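Local coordinates for protein cystathionine beta-lyases/cystathionine gamma-synthases (Corynebacterium glutamicum, PDB 5X5H) that probably joins O-succinyl-L-homoserine and L-cysteine into L,L-cystathionine with release of succinate, using pyridoxal 5'-phosphate, in methionine biosynthesis, at residues I147-P152 with A174-D179; A195-H200 with G215-N220; D263-I268 with I365-E370. All coordinates share one frame; numbering follows the deposited sequence.

Contact 1: I147-P152 with A174-D179; sequences IWVETP and AKLVVD. With PLP (pyridoxal-5'-phosphate), chain B.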
ATOM      1  N   ILE A 147       1.591  38.577  -1.439  1.00 12.72           N
ATOM      2  CA  ILE A 147       1.286  38.635  -2.908  1.00 13.51           C
ATOM      3  C   ILE A 147       1.336  37.165  -3.393  1.00 13.61           C
ATOM      4  O   ILE A 147       2.391  36.506  -3.223  1.00 13.23           O
ATOM      5  CB  ILE A 147       2.303  39.484  -3.650  1.00 13.39           C
ATOM      6  CG1 ILE A 147       2.378  40.905  -3.005  1.00 16.80           C
ATOM      7  CG2 ILE A 147       1.980  39.577  -5.161  1.00 14.61           C
ATOM      8  CD1 ILE A 147       3.465  41.744  -3.616  1.00 19.54           C
ATOM      9  N   TRP A 148       0.234  36.682  -3.919  1.00 13.99           N
ATOM     10  CA  TRP A 148       0.070  35.301  -4.352  1.00 13.02           C
ATOM     11  C   TRP A 148       0.128  35.224  -5.864  1.00 14.21           C
ATOM     12  O   TRP A 148      -0.753  35.830  -6.535  1.00 14.92           O
ATOM     13  CB  TRP A 148      -1.253  34.756  -3.847  1.00 13.71           C
ATOM     14  CG  TRP A 148      -1.348  33.274  -4.086  1.00 14.70           C
ATOM     15  CD1 TRP A 148      -1.888  32.625  -5.152  1.00 17.25           C
ATOM     16  CD2 TRP A 148      -0.854  32.286  -3.183  1.00 15.10           C
ATOM     17  NE1 TRP A 148      -1.796  31.253  -4.953  1.00 17.64           N
ATOM     18  CE2 TRP A 148      -1.118  31.048  -3.776  1.00 16.72           C
ATOM     19  CE3 TRP A 148      -0.250  32.343  -1.913  1.00 16.96           C
ATOM     20  CZ2 TRP A 148      -0.826  29.845  -3.110  1.00 17.91           C
ATOM     21  CZ3 TRP A 148       0.080  31.110  -1.254  1.00 18.61           C
ATOM     22  CH2 TRP A 148      -0.246  29.901  -1.876  1.00 17.91           C
ATOM     23  N   VAL A 149       1.136  34.575  -6.400  1.00 12.85           N
ATOM     24  CA  VAL A 149       1.333  34.520  -7.836  1.00 13.07           C
ATOM     25  C   VAL A 149       1.241  33.058  -8.301  1.00 14.26           C
ATOM     26  O   VAL A 149       1.953  32.207  -7.698  1.00 14.37           O
ATOM     27  CB  VAL A 149       2.677  35.151  -8.227  1.00 14.83           C
ATOM     28  CG1 VAL A 149       3.101  34.789  -9.646  1.00 15.37           C
ATOM     29  CG2 VAL A 149       2.559  36.714  -8.058  1.00 16.48           C
ATOM     30  N   GLU A 150       0.540  32.740  -9.348  1.00 14.22           N
ATOM     31  CA  GLU A 150       0.640  31.484 -10.060  1.00 14.18           C
ATOM     32  C   GLU A 150       1.226  31.797 -11.383  1.00 15.36           C
ATOM     33  O   GLU A 150       0.720  32.698 -12.074  1.00 17.94           O
ATOM     34  CB  GLU A 150      -0.671  30.866 -10.411  1.00 19.53           C
ATOM     35  CG  GLU A 150      -1.356  30.194  -9.417  1.00 21.05           C
ATOM     36  CD  GLU A 150      -2.681  29.631  -9.901  1.00 20.93           C
ATOM     37  OE1 GLU A 150      -2.933  29.284 -11.079  1.00 19.80           O
ATOM     38  OE2 GLU A 150      -3.492  29.437  -9.017  1.00 22.57           O
ATOM     39  N   THR A 151       2.247  31.110 -11.896  1.00 14.32           N
ATOM     40  CA  THR A 151       2.713  31.330 -13.247  1.00 14.50           C
ATOM     41  C   THR A 151       3.350  30.062 -13.804  1.00 15.44           C
ATOM     42  O   THR A 151       4.263  29.522 -13.173  1.00 14.09           O
ATOM     43  CB  THR A 151       3.656  32.547 -13.303  1.00 14.11           C
ATOM     44  OG1 THR A 151       4.045  32.807 -14.652  1.00 14.83           O
ATOM     45  CG2 THR A 151       4.925  32.474 -12.512  1.00 14.37           C
ATOM     46  N   PRO A 152       2.853  29.539 -14.934  1.00 13.44           N
ATOM     47  CA  PRO A 152       1.684  29.976 -15.668  1.00 14.20           C
ATOM     48  C   PRO A 152       0.436  29.784 -14.876  1.00 15.61           C
ATOM     49  O   PRO A 152       0.334  28.822 -14.064  1.00 15.44           O
ATOM     50  CB  PRO A 152       1.674  29.065 -16.909  1.00 13.85           C
ATOM     51  CG  PRO A 152       3.107  28.522 -17.035  1.00 13.87           C
ATOM     52  CD  PRO A 152       3.542  28.383 -15.563  1.00 14.33           C
ATOM     53  N   ALA A 174       5.328  42.732   2.825  1.00 20.67           N
ATOM     54  CA  ALA A 174       4.658  41.715   1.960  1.00 18.92           C
ATOM     55  C   ALA A 174       5.658  40.619   1.644  1.00 18.55           C
ATOM     56  O   ALA A 174       6.801  40.879   1.401  1.00 19.98           O
ATOM     57  CB  ALA A 174       4.110  42.312   0.718  1.00 20.73           C
ATOM     58  N   LYS A 175       5.161  39.391   1.620  1.00 16.24           N
ATOM     59  CA  LYS A 175       5.925  38.262   1.076  1.00 17.24           C
ATOM     60  C   LYS A 175       5.334  37.800  -0.273  1.00 13.53           C
ATOM     61  O   LYS A 175       4.102  37.800  -0.347  1.00 16.09           O
ATOM     62  CB  LYS A 175       5.973  37.105   2.076  1.00 18.64           C
ATOM     63  CG  LYS A 175       6.808  37.463   3.362  1.00 24.07           C
ATOM     64  CD  LYS A 175       6.876  36.222   4.236  1.00 28.81           C
ATOM     65  CE  LYS A 175       7.422  36.543   5.644  1.00 32.77           C
ATOM     66  NZ  LYS A 175       8.655  37.294   5.539  1.00 39.28           N
ATOM     67  N   LEU A 176       6.160  37.424  -1.190  1.00 13.32           N
ATOM     68  CA  LEU A 176       5.764  36.828  -2.455  1.00 12.85           C
ATOM     69  C   LEU A 176       5.787  35.303  -2.316  1.00 14.10           C
ATOM     70  O   LEU A 176       6.882  34.741  -2.037  1.00 14.24           O
ATOM     71  CB  LEU A 176       6.635  37.254  -3.573  1.00 15.10           C
ATOM     72  CG  LEU A 176       6.494  36.593  -4.920  1.00 15.13           C
ATOM     73  CD1 LEU A 176       5.061  36.751  -5.461  1.00 14.14           C
ATOM     74  CD2 LEU A 176       7.595  37.004  -5.877  1.00 15.46           C
ATOM     75  N   VAL A 177       4.644  34.700  -2.583  1.00 11.49           N
ATOM     76  CA  VAL A 177       4.543  33.236  -2.676  1.00 12.16           C
ATOM     77  C   VAL A 177       4.144  32.921  -4.107  1.00 12.75           C
ATOM     78  O   VAL A 177       3.218  33.479  -4.662  1.00 12.49           O
ATOM     79  CB  VAL A 177       3.597  32.623  -1.708  1.00 13.01           C
ATOM     80  CG1 VAL A 177       3.429  31.093  -1.973  1.00 15.21           C
ATOM     81  CG2 VAL A 177       4.022  32.967  -0.269  1.00 15.09           C
ATOM     82  N   VAL A 178       4.923  31.983  -4.706  1.00 12.35           N
ATOM     83  CA  VAL A 178       4.629  31.472  -6.064  1.00 12.02           C
ATOM     84  C   VAL A 178       4.072  30.056  -5.944  1.00 12.33           C
ATOM     85  O   VAL A 178       4.753  29.178  -5.362  1.00 12.59           O
ATOM     86  CB  VAL A 178       5.798  31.559  -7.036  1.00 12.94           C
ATOM     87  CG1 VAL A 178       5.497  30.948  -8.314  1.00 14.39           C
ATOM     88  CG2 VAL A 178       6.248  33.032  -7.203  1.00 15.09           C
ATOM     89  N   ASP A 179       2.914  29.839  -6.519  1.00 10.90           N
ATOM     90  CA  ASP A 179       2.354  28.491  -6.741  1.00 11.95           C
ATOM     91  C   ASP A 179       2.977  27.998  -8.041  1.00 12.33           C
ATOM     92  O   ASP A 179       2.654  28.498  -9.126  1.00 12.50           O
ATOM     93  CB  ASP A 179       0.865  28.555  -6.739  1.00 12.11           C
ATOM     94  CG  ASP A 179       0.184  27.219  -7.060  1.00 14.50           C
ATOM     95  OD1 ASP A 179       0.858  26.285  -7.582  1.00 13.24           O
ATOM     96  OD2 ASP A 179      -1.087  27.158  -6.860  1.00 15.93           O
TER
HETATM   97  N1  PLP B 401      -2.761  25.112  -7.391  1.00 14.06           N
HETATM   98  C2  PLP B 401      -2.883  24.777  -8.657  1.00 13.94           C
HETATM   99  C2A PLP B 401      -2.179  25.634  -9.654  1.00 15.89           C
HETATM  100  C3  PLP B 401      -3.475  23.605  -8.993  1.00 15.46           C
HETATM  101  O3  PLP B 401      -3.605  23.186 -10.297  1.00 19.57           O
HETATM  102  C4  PLP B 401      -4.048  22.764  -8.023  1.00 14.37           C
HETATM  103  C4A PLP B 401      -4.705  21.507  -8.425  1.00 23.97           C
HETATM  104  C5  PLP B 401      -4.060  23.213  -6.681  1.00 12.05           C
HETATM  105  C6  PLP B 401      -3.382  24.393  -6.431  1.00 13.76           C
HETATM  106  C5A PLP B 401      -4.752  22.471  -5.539  1.00 12.61           C
HETATM  107  O4P PLP B 401      -4.032  21.243  -5.182  1.00 13.21           O
HETATM  108  P   PLP B 401      -4.822  19.986  -4.628  1.00 12.35           P
HETATM  109  O1P PLP B 401      -5.842  19.591  -5.677  1.00 13.29           O
HETATM  110  O2P PLP B 401      -3.657  19.034  -4.437  1.00 11.62           O
HETATM  111  O3P PLP B 401      -5.455  20.381  -3.291  1.00 11.73           O
HETATM  112  O   HOH W   1      -2.941  29.054  -6.477  1.00 18.06           O

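Contact 2: A195-H200 with G215-N220; sequences AHAVLH and GLVVTN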
ATOM      1  N   ALA A 195      11.181  34.908  -4.839  1.00 13.96           N
ATOM      2  CA  ALA A 195      10.054  34.530  -4.055  1.00 14.21           C
ATOM      3  C   ALA A 195      10.443  34.129  -2.603  1.00 13.78           C
ATOM      4  O   ALA A 195      11.546  33.597  -2.400  1.00 14.71           O
ATOM      5  CB  ALA A 195       9.411  33.303  -4.719  1.00 15.27           C
ATOM      6  N   HIS A 196       9.584  34.369  -1.654  1.00 13.74           N
ATOM      7  CA  HIS A 196       9.822  34.021  -0.231  1.00 13.83           C
ATOM      8  C   HIS A 196       9.527  32.547   0.048  1.00 14.61           C
ATOM      9  O   HIS A 196      10.188  31.916   0.912  1.00 14.19           O
ATOM     10  CB  HIS A 196       9.091  34.919   0.739  1.00 16.43           C
ATOM     11  CG  HIS A 196       9.499  36.349   0.612  1.00 16.96           C
ATOM     12  ND1 HIS A 196       8.893  37.239  -0.258  1.00 16.76           N
ATOM     13  CD2 HIS A 196      10.466  37.047   1.276  1.00 21.61           C
ATOM     14  CE1 HIS A 196       9.506  38.431  -0.151  1.00 19.66           C
ATOM     15  NE2 HIS A 196      10.444  38.336   0.788  1.00 24.12           N
ATOM     16  N   ALA A 197       8.514  32.021  -0.611  1.00 12.52           N
ATOM     17  CA  ALA A 197       8.139  30.624  -0.457  1.00 12.09           C
ATOM     18  C   ALA A 197       7.543  30.174  -1.803  1.00 12.91           C
ATOM     19  O   ALA A 197       7.096  30.944  -2.627  1.00 12.69           O
ATOM     20  CB  ALA A 197       7.180  30.405   0.687  1.00 13.61           C
ATOM     21  N   VAL A 198       7.528  28.837  -1.959  1.00 11.77           N
ATOM     22  CA  VAL A 198       6.976  28.184  -3.156  1.00 11.61           C
ATOM     23  C   VAL A 198       6.018  27.121  -2.697  1.00 12.21           C
ATOM     24  O   VAL A 198       6.350  26.352  -1.787  1.00 13.85           O
ATOM     25  CB  VAL A 198       8.048  27.611  -4.095  1.00 12.12           C
ATOM     26  CG1 VAL A 198       7.473  26.780  -5.196  1.00 14.03           C
ATOM     27  CG2 VAL A 198       8.874  28.748  -4.682  1.00 14.02           C
ATOM     28  N   LEU A 199       4.866  27.050  -3.347  1.00 12.00           N
ATOM     29  CA  LEU A 199       3.840  26.051  -3.106  1.00 12.26           C
ATOM     30  C   LEU A 199       3.730  25.129  -4.293  1.00 11.90           C
ATOM     31  O   LEU A 199       3.662  25.593  -5.436  1.00 11.93           O
ATOM     32  CB  LEU A 199       2.541  26.762  -2.841  1.00 14.88           C
ATOM     33  CG  LEU A 199       1.160  26.116  -2.549  1.00 21.59           C
ATOM     34  CD1 LEU A 199       0.584  25.380  -3.713  1.00 19.52           C
ATOM     35  CD2 LEU A 199       1.084  25.269  -1.390  1.00 25.07           C
ATOM     36  N   HIS A 200       3.509  23.844  -4.035  1.00 11.22           N
ATOM     37  CA  HIS A 200       3.108  22.870  -4.997  1.00 10.71           C
ATOM     38  C   HIS A 200       1.899  22.070  -4.598  1.00 11.36           C
ATOM     39  O   HIS A 200       1.844  21.583  -3.476  1.00 12.07           O
ATOM     40  CB  HIS A 200       4.237  21.788  -5.260  1.00 11.73           C
ATOM     41  CG  HIS A 200       5.366  22.344  -5.995  1.00 11.88           C
ATOM     42  ND1 HIS A 200       6.533  22.852  -5.459  1.00 16.63           N
ATOM     43  CD2 HIS A 200       5.426  22.553  -7.317  1.00 10.81           C
ATOM     44  CE1 HIS A 200       7.265  23.320  -6.477  1.00 10.79           C
ATOM     45  NE2 HIS A 200       6.574  23.135  -7.597  1.00 15.15           N
ATOM     46  N   GLY A 215       0.360  18.152  -1.062  1.00 11.13           N
ATOM     47  CA  GLY A 215       0.930  19.489  -1.207  1.00 10.44           C
ATOM     48  C   GLY A 215       2.246  19.622  -0.562  1.00 11.70           C
ATOM     49  O   GLY A 215       2.642  18.745   0.248  1.00 11.07           O
ATOM     50  N   LEU A 216       2.996  20.668  -0.905  1.00 10.50           N
ATOM     51  CA  LEU A 216       4.279  20.859  -0.331  1.00 11.34           C
ATOM     52  C   LEU A 216       4.658  22.308  -0.402  1.00 12.82           C
ATOM     53  O   LEU A 216       4.343  22.972  -1.403  1.00 12.93           O
ATOM     54  CB  LEU A 216       5.269  19.951  -1.016  1.00 11.85           C
ATOM     55  CG  LEU A 216       6.457  19.345  -0.184  1.00 13.29           C
ATOM     56  CD1 LEU A 216       6.822  18.002  -0.655  1.00 15.01           C
ATOM     57  CD2 LEU A 216       7.647  20.296  -0.092  1.00 13.23           C
ATOM     58  N   VAL A 217       5.329  22.833   0.612  1.00 10.70           N
ATOM     59  CA  VAL A 217       5.821  24.210   0.700  1.00 11.33           C
ATOM     60  C   VAL A 217       7.286  24.174   0.898  1.00 11.98           C
ATOM     61  O   VAL A 217       7.757  23.421   1.778  1.00 11.82           O
ATOM     62  CB  VAL A 217       5.148  24.982   1.796  1.00 12.13           C
ATOM     63  CG1 VAL A 217       5.667  26.427   1.826  1.00 13.03           C
ATOM     64  CG2 VAL A 217       3.656  24.987   1.672  1.00 13.12           C
ATOM     65  N   VAL A 218       8.038  24.985   0.116  1.00 10.90           N
ATOM     66  CA  VAL A 218       9.445  25.088   0.282  1.00 10.94           C
ATOM     67  C   VAL A 218       9.884  26.559   0.538  1.00 11.29           C
ATOM     68  O   VAL A 218       9.186  27.513   0.103  1.00 11.98           O
ATOM     69  CB  VAL A 218      10.258  24.522  -0.855  1.00 12.19           C
ATOM     70  CG1 VAL A 218       9.969  23.022  -1.095  1.00 12.49           C
ATOM     71  CG2 VAL A 218      10.012  25.280  -2.110  1.00 13.09           C
ATOM     72  N   THR A 219      10.997  26.728   1.245  1.00 12.55           N
ATOM     73  CA  THR A 219      11.518  28.040   1.596  1.00 13.63           C
ATOM     74  C   THR A 219      12.959  27.945   1.957  1.00 14.31           C
ATOM     75  O   THR A 219      13.420  26.899   2.315  1.00 14.70           O
ATOM     76  CB  THR A 219      10.670  28.555   2.731  1.00 14.32           C
ATOM     77  OG1 THR A 219      11.036  29.953   3.093  1.00 15.88           O
ATOM     78  CG2 THR A 219      10.754  27.811   4.014  1.00 14.30           C
ATOM     79  N   ASN A 220      13.620  29.121   1.965  1.00 14.30           N
ATOM     80  CA  ASN A 220      14.926  29.279   2.607  1.00 14.73           C
ATOM     81  C   ASN A 220      14.881  29.967   3.910  1.00 16.63           C
ATOM     82  O   ASN A 220      15.970  30.138   4.567  1.00 18.38           O
ATOM     83  CB  ASN A 220      15.950  29.932   1.670  1.00 14.77           C
ATOM     84  CG  ASN A 220      16.344  29.056   0.509  1.00 15.66           C
ATOM     85  OD1 ASN A 220      16.256  29.454  -0.701  1.00 23.80           O
ATOM     86  ND2 ASN A 220      16.852  27.942   0.835  1.00 15.41           N
TER
HETATM   87  O   HOH W   2      12.919  31.868   1.230  1.00 17.28           O

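Contact 3: D263-I268 with I365-E370; sequences DNAEKI and ISIGIE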
ATOM      1  N   ASP A 263       7.804  18.264 -25.039  1.00 11.40           N
ATOM      2  CA  ASP A 263       7.933  17.873 -26.469  1.00 12.91           C
ATOM      3  C   ASP A 263       6.541  17.757 -27.068  1.00 13.59           C
ATOM      4  O   ASP A 263       6.301  18.220 -28.212  1.00 13.69           O
ATOM      5  CB  ASP A 263       8.726  16.608 -26.661  1.00 13.77           C
ATOM      6  CG  ASP A 263      10.247  16.756 -26.390  1.00 17.49           C
ATOM      7  OD1 ASP A 263      10.772  17.855 -26.221  1.00 17.12           O
ATOM      8  OD2 ASP A 263      10.855  15.626 -26.338  1.00 24.02           O
ATOM      9  N   ASN A 264       5.666  17.040 -26.439  1.00 11.60           N
ATOM     10  CA  ASN A 264       4.358  16.741 -26.967  1.00 11.09           C
ATOM     11  C   ASN A 264       3.535  18.029 -27.019  1.00 12.47           C
ATOM     12  O   ASN A 264       2.845  18.262 -28.024  1.00 13.15           O
ATOM     13  CB  ASN A 264       3.665  15.724 -26.087  1.00 11.24           C
ATOM     14  CG  ASN A 264       4.157  14.300 -26.380  1.00 12.04           C
ATOM     15  OD1 ASN A 264       4.869  14.000 -27.321  1.00 12.83           O
ATOM     16  ND2 ASN A 264       3.644  13.331 -25.511  1.00 11.55           N
ATOM     17  N   ALA A 265       3.525  18.794 -25.962  1.00 11.26           N
ATOM     18  CA  ALA A 265       2.668  20.003 -25.933  1.00 12.02           C
ATOM     19  C   ALA A 265       3.138  20.995 -27.039  1.00 12.74           C
ATOM     20  O   ALA A 265       2.233  21.621 -27.617  1.00 13.15           O
ATOM     21  CB  ALA A 265       2.679  20.643 -24.592  1.00 12.82           C
ATOM     22  N   GLU A 266       4.428  21.165 -27.244  1.00 11.31           N
ATOM     23  CA  GLU A 266       4.897  22.082 -28.320  1.00 12.71           C
ATOM     24  C   GLU A 266       4.268  21.633 -29.640  1.00 14.77           C
ATOM     25  O   GLU A 266       3.761  22.526 -30.405  1.00 15.12           O
ATOM     26  CB  GLU A 266       6.397  22.055 -28.412  1.00 15.01           C
ATOM     27  CG  GLU A 266       7.116  22.712 -27.288  1.00 15.26           C
ATOM     28  CD  GLU A 266       8.630  22.381 -27.223  1.00 16.64           C
ATOM     29  OE1 GLU A 266       9.150  21.673 -28.154  1.00 21.07           O
ATOM     30  OE2 GLU A 266       9.323  22.873 -26.306  1.00 19.55           O
ATOM     31  N   LYS A 267       4.187  20.380 -29.932  1.00 12.25           N
ATOM     32  CA  LYS A 267       3.691  19.905 -31.207  1.00 13.94           C
ATOM     33  C   LYS A 267       2.210  20.029 -31.279  1.00 13.33           C
ATOM     34  O   LYS A 267       1.614  20.402 -32.309  1.00 15.80           O
ATOM     35  CB  LYS A 267       4.145  18.483 -31.533  1.00 16.23           C
ATOM     36  CG  LYS A 267       5.626  18.402 -31.696  1.00 18.56           C
ATOM     37  CD  LYS A 267       6.116  16.988 -31.821  1.00 27.79           C
ATOM     38  CE  LYS A 267       7.590  16.869 -31.703  1.00 30.01           C
ATOM     39  NZ  LYS A 267       7.892  15.422 -31.576  1.00 35.55           N
ATOM     40  N   ILE A 268       1.462  19.699 -30.238  1.00 13.17           N
ATOM     41  CA  ILE A 268       0.007  19.862 -30.243  1.00 13.27           C
ATOM     42  C   ILE A 268      -0.365  21.361 -30.322  1.00 13.62           C
ATOM     43  O   ILE A 268      -1.344  21.723 -31.059  1.00 14.13           O
ATOM     44  CB  ILE A 268      -0.643  19.222 -29.009  1.00 15.53           C
ATOM     45  CG1 ILE A 268      -0.352  17.712 -28.998  1.00 16.19           C
ATOM     46  CG2 ILE A 268      -2.157  19.583 -28.912  1.00 16.57           C
ATOM     47  CD1 ILE A 268      -1.093  16.985 -30.068  1.00 17.63           C
ATOM     48  N   ILE A 365      -6.185  21.547 -21.648  1.00 12.15           N
ATOM     49  CA  ILE A 365      -5.658  20.226 -21.964  1.00 11.42           C
ATOM     50  C   ILE A 365      -4.365  20.003 -21.250  1.00 10.68           C
ATOM     51  O   ILE A 365      -3.448  20.821 -21.275  1.00 12.33           O
ATOM     52  CB  ILE A 365      -5.384  20.025 -23.475  1.00 12.15           C
ATOM     53  CG1 ILE A 365      -6.656  20.461 -24.293  1.00 13.42           C
ATOM     54  CG2 ILE A 365      -5.041  18.613 -23.775  1.00 14.23           C
ATOM     55  CD1 ILE A 365      -6.342  20.471 -25.799  1.00 16.71           C
ATOM     56  N   SER A 366      -4.307  18.862 -20.503  1.00 11.44           N
ATOM     57  CA  SER A 366      -3.051  18.358 -19.885  1.00 11.60           C
ATOM     58  C   SER A 366      -2.484  17.305 -20.842  1.00 10.55           C
ATOM     59  O   SER A 366      -3.011  16.192 -20.909  1.00 11.68           O
ATOM     60  CB  SER A 366      -3.364  17.817 -18.504  1.00 11.79           C
ATOM     61  OG  SER A 366      -2.118  17.303 -17.925  1.00 12.75           O
ATOM     62  N   ILE A 367      -1.428  17.647 -21.581  1.00 11.84           N
ATOM     63  CA  ILE A 367      -0.829  16.800 -22.557  1.00 12.34           C
ATOM     64  C   ILE A 367       0.069  15.823 -21.790  1.00 12.20           C
ATOM     65  O   ILE A 367       0.973  16.309 -21.113  1.00 12.65           O
ATOM     66  CB  ILE A 367      -0.054  17.579 -23.612  1.00 13.67           C
ATOM     67  CG1 ILE A 367      -0.995  18.532 -24.424  1.00 17.68           C
ATOM     68  CG2 ILE A 367       0.718  16.665 -24.551  1.00 14.61           C
ATOM     69  CD1 ILE A 367      -1.939  17.827 -25.262  1.00 19.76           C
ATOM     70  N   GLY A 368      -0.226  14.539 -21.940  1.00 10.97           N
ATOM     71  CA  GLY A 368       0.569  13.453 -21.279  1.00 11.58           C
ATOM     72  C   GLY A 368       1.762  13.053 -22.068  1.00 13.46           C
ATOM     73  O   GLY A 368       2.240  13.799 -22.947  1.00 12.74           O
ATOM     74  N   ILE A 369       2.221  11.832 -21.790  1.00 11.45           N
ATOM     75  CA  ILE A 369       3.432  11.293 -22.386  1.00 11.77           C
ATOM     76  C   ILE A 369       3.197  10.227 -23.364  1.00 12.44           C
ATOM     77  O   ILE A 369       4.125   9.473 -23.773  1.00 13.78           O
ATOM     78  CB  ILE A 369       4.558  10.924 -21.368  1.00 11.06           C
ATOM     79  CG1 ILE A 369       4.123   9.746 -20.504  1.00 10.38           C
ATOM     80  CG2 ILE A 369       4.912  12.106 -20.514  1.00 11.94           C
ATOM     81  CD1 ILE A 369       5.230   9.248 -19.583  1.00 11.43           C
ATOM     82  N   GLU A 370       1.969  10.039 -23.838  1.00 11.89           N
ATOM     83  CA  GLU A 370       1.674   9.143 -24.944  1.00 11.12           C
ATOM     84  C   GLU A 370       2.423   9.551 -26.203  1.00 11.31           C
ATOM     85  O   GLU A 370       2.952  10.632 -26.290  1.00 12.42           O
ATOM     86  CB  GLU A 370       0.128   9.072 -25.224  1.00 11.53           C
ATOM     87  CG  GLU A 370      -0.728   8.650 -24.004  1.00 11.94           C
ATOM     88  CD  GLU A 370      -1.341   9.820 -23.261  1.00 11.56           C
ATOM     89  OE1 GLU A 370      -0.783  10.943 -23.270  1.00 12.49           O
ATOM     90  OE2 GLU A 370      -2.342   9.579 -22.548  1.00 12.65           O
TER
HETATM   91  O   HOH W   3       5.711  11.373 -28.146  1.00 15.22           O

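Contact 1: I147-P152 with A174-D179
Three side chains of the two strands grip one water: Trp148 NE1 donates to its oxygen from 2.9 Å, while the water donates to Glu150 OE2 and to Asp179 OD2. The water sits in the plane of the indole, at its edge. It also bridges two carboxylates that lie side by side and point the same way, with Glu150 OE2 and Asp179 OD2 only 4.0 Å apart. Tyr107 N and Asn154 N hold Glu150, and Thr181 OG1 bonds to Asp179 OD1, helping to position that carboxylate. Asp179 OD2 also lies 2.7 Å from N1 of the pyridoxal-5'-phosphate.

Trp148 suits its place because it offers both an N-H for the water and a large apolar ring for Val177 and helix 82-93. With CG anti to the backbone N (chi1 -171°), the ring reaches over the neighbouring strand, where CZ3 meets Val177 CG1 at 3.4 Å. On the opposite face, Leu176 CD1 reaches across to Val149 CG2 at 3.6 Å; the beta-branched valines suit the extended backbone. Four main-chain bonds in parallel register join the strands, among them Asp179 N to Val149 O at 2.8 Å.

The strands belong to a beta-alpha-beta unit whose crossover contains helix 162-167. An acid at a strand's C-terminal end facing the pyridine nitrogen is a hallmark of fold type I pyridoxal-phosphate enzymes.

Contact 2: A195-H200 with G215-N220
Val198 and Val218 form the tight centre of this antiparallel pair. Each amide donates to the other's carbonyl, Val198 N to Val218 O at 3.0 Å and Val218 N to Val198 O at 2.9 Å. Their side chains share one face, and Val218 CG2 comes within 3.6 Å of Val198 CB. That methyl stands between the backbone N and carbonyl carbon of its own residue, because CG1 takes the place anti to the carbonyl carbon (chi1 -59°). Two steps along, His200 and Leu216 pair in the same way, with His200 N reaching Leu216 O at 2.9 Å.

On the other face Val217 stands across from Leu199 in a non-hydrogen-bonded pair, and Val217 CG2 touches Leu199 CD2 at 4.0 Å. Helix 82-93 covers both residues there, while helix 222-235 reaches Ala197, Val217 and Thr219. Ala197, with a single methyl, touches Met224 of that helix. Strand 215-219 runs antiparallel within the mostly parallel seven-stranded sheet of the cofactor-binding domain; a magnesium ion lies near the Val198 side chain, and the cofactor about 5 Å from that of Leu199.

The far end is looser and wetter. Here His196 and Asn220 are partly exposed, and strand pairing gives way to a side-chain bond: Thr219 OG1, anti to its own amide nitrogen (chi1 -175°), donates to His196 O at 3.1 Å, nearly in line with the carbonyl. Asp221 N also bonds to this hydroxyl. Water 2 donates to the same His196 O at 2.7 Å and accepts from Asn220 N. His196 ND1 takes the amide of Leu176 in the next strand.

Regular amide pairing thus serves the buried middle, whereas a threonine hydroxyl and a water satisfy the His196 carbonyl as the strands part.

Contact 3: D263-I268 with I365-E370
Asn264 of helix 254-273 reaches Ile367, Gly368 and Glu370, just past strand 362-366. Its CB points toward that loop and lies 3.5 Å from Ile367 CG2. The first torsion (chi1 -80°) then sets the amide beside the backbone N, where ND2 faces two carbonyls. It donates to Gly368 O at 3.0 Å, nearly in its own amide plane, and to Glu370 O at 2.9 Å along a more bent path, with the acceptor tilted 28° from that plane. OD1, the other branch, lies 2.9 Å from the oxygen of water 3, which is also near Glu370 O, where any bond is weak.

Beside the amide the contact is apolar. Ile367 CB rests 4.2 Å from Ala265 CB, a small residue that lets the loop come close to the helix, while Ile367 CD1 meets Ile268 CG2 at 4.1 Å. Ile306 of strand 305-310 touches all three residues, and Glu370 OE2 bonds to His16 of the third subunit.

The helix thus packs on the loop leaving a central strand of the five-stranded sheet, in the C-terminal domain of this fold type I enzyme. Asparagine suits the place because one flat amide can bond two carbonyls of an irregular segment, holding loop 367-370 against the helix.

Overall arrangement
Contacts 1 and 2 share the seven-stranded sheet: strands 175-179 and 197-201 are neighbours in it, joined by backbone bonds such as Leu176 O to His196 N. Contact 3 packs a helix against the loop leaving a strand of the five-stranded sheet, its centre about 26 Å from that of contact 1 and on the opposite side of the chain's centre. All three are largely buried, though contact 2 has a partly exposed end and contact 3 lies beside another subunit. Main-chain bonds dominate the two strand pairs, whereas contact 3 relies on a side-chain amide. Contact 1 meets the cofactor's pyridine nitrogen and contact 2 comes near the cofactor through Leu199, while contact 3 is farther off.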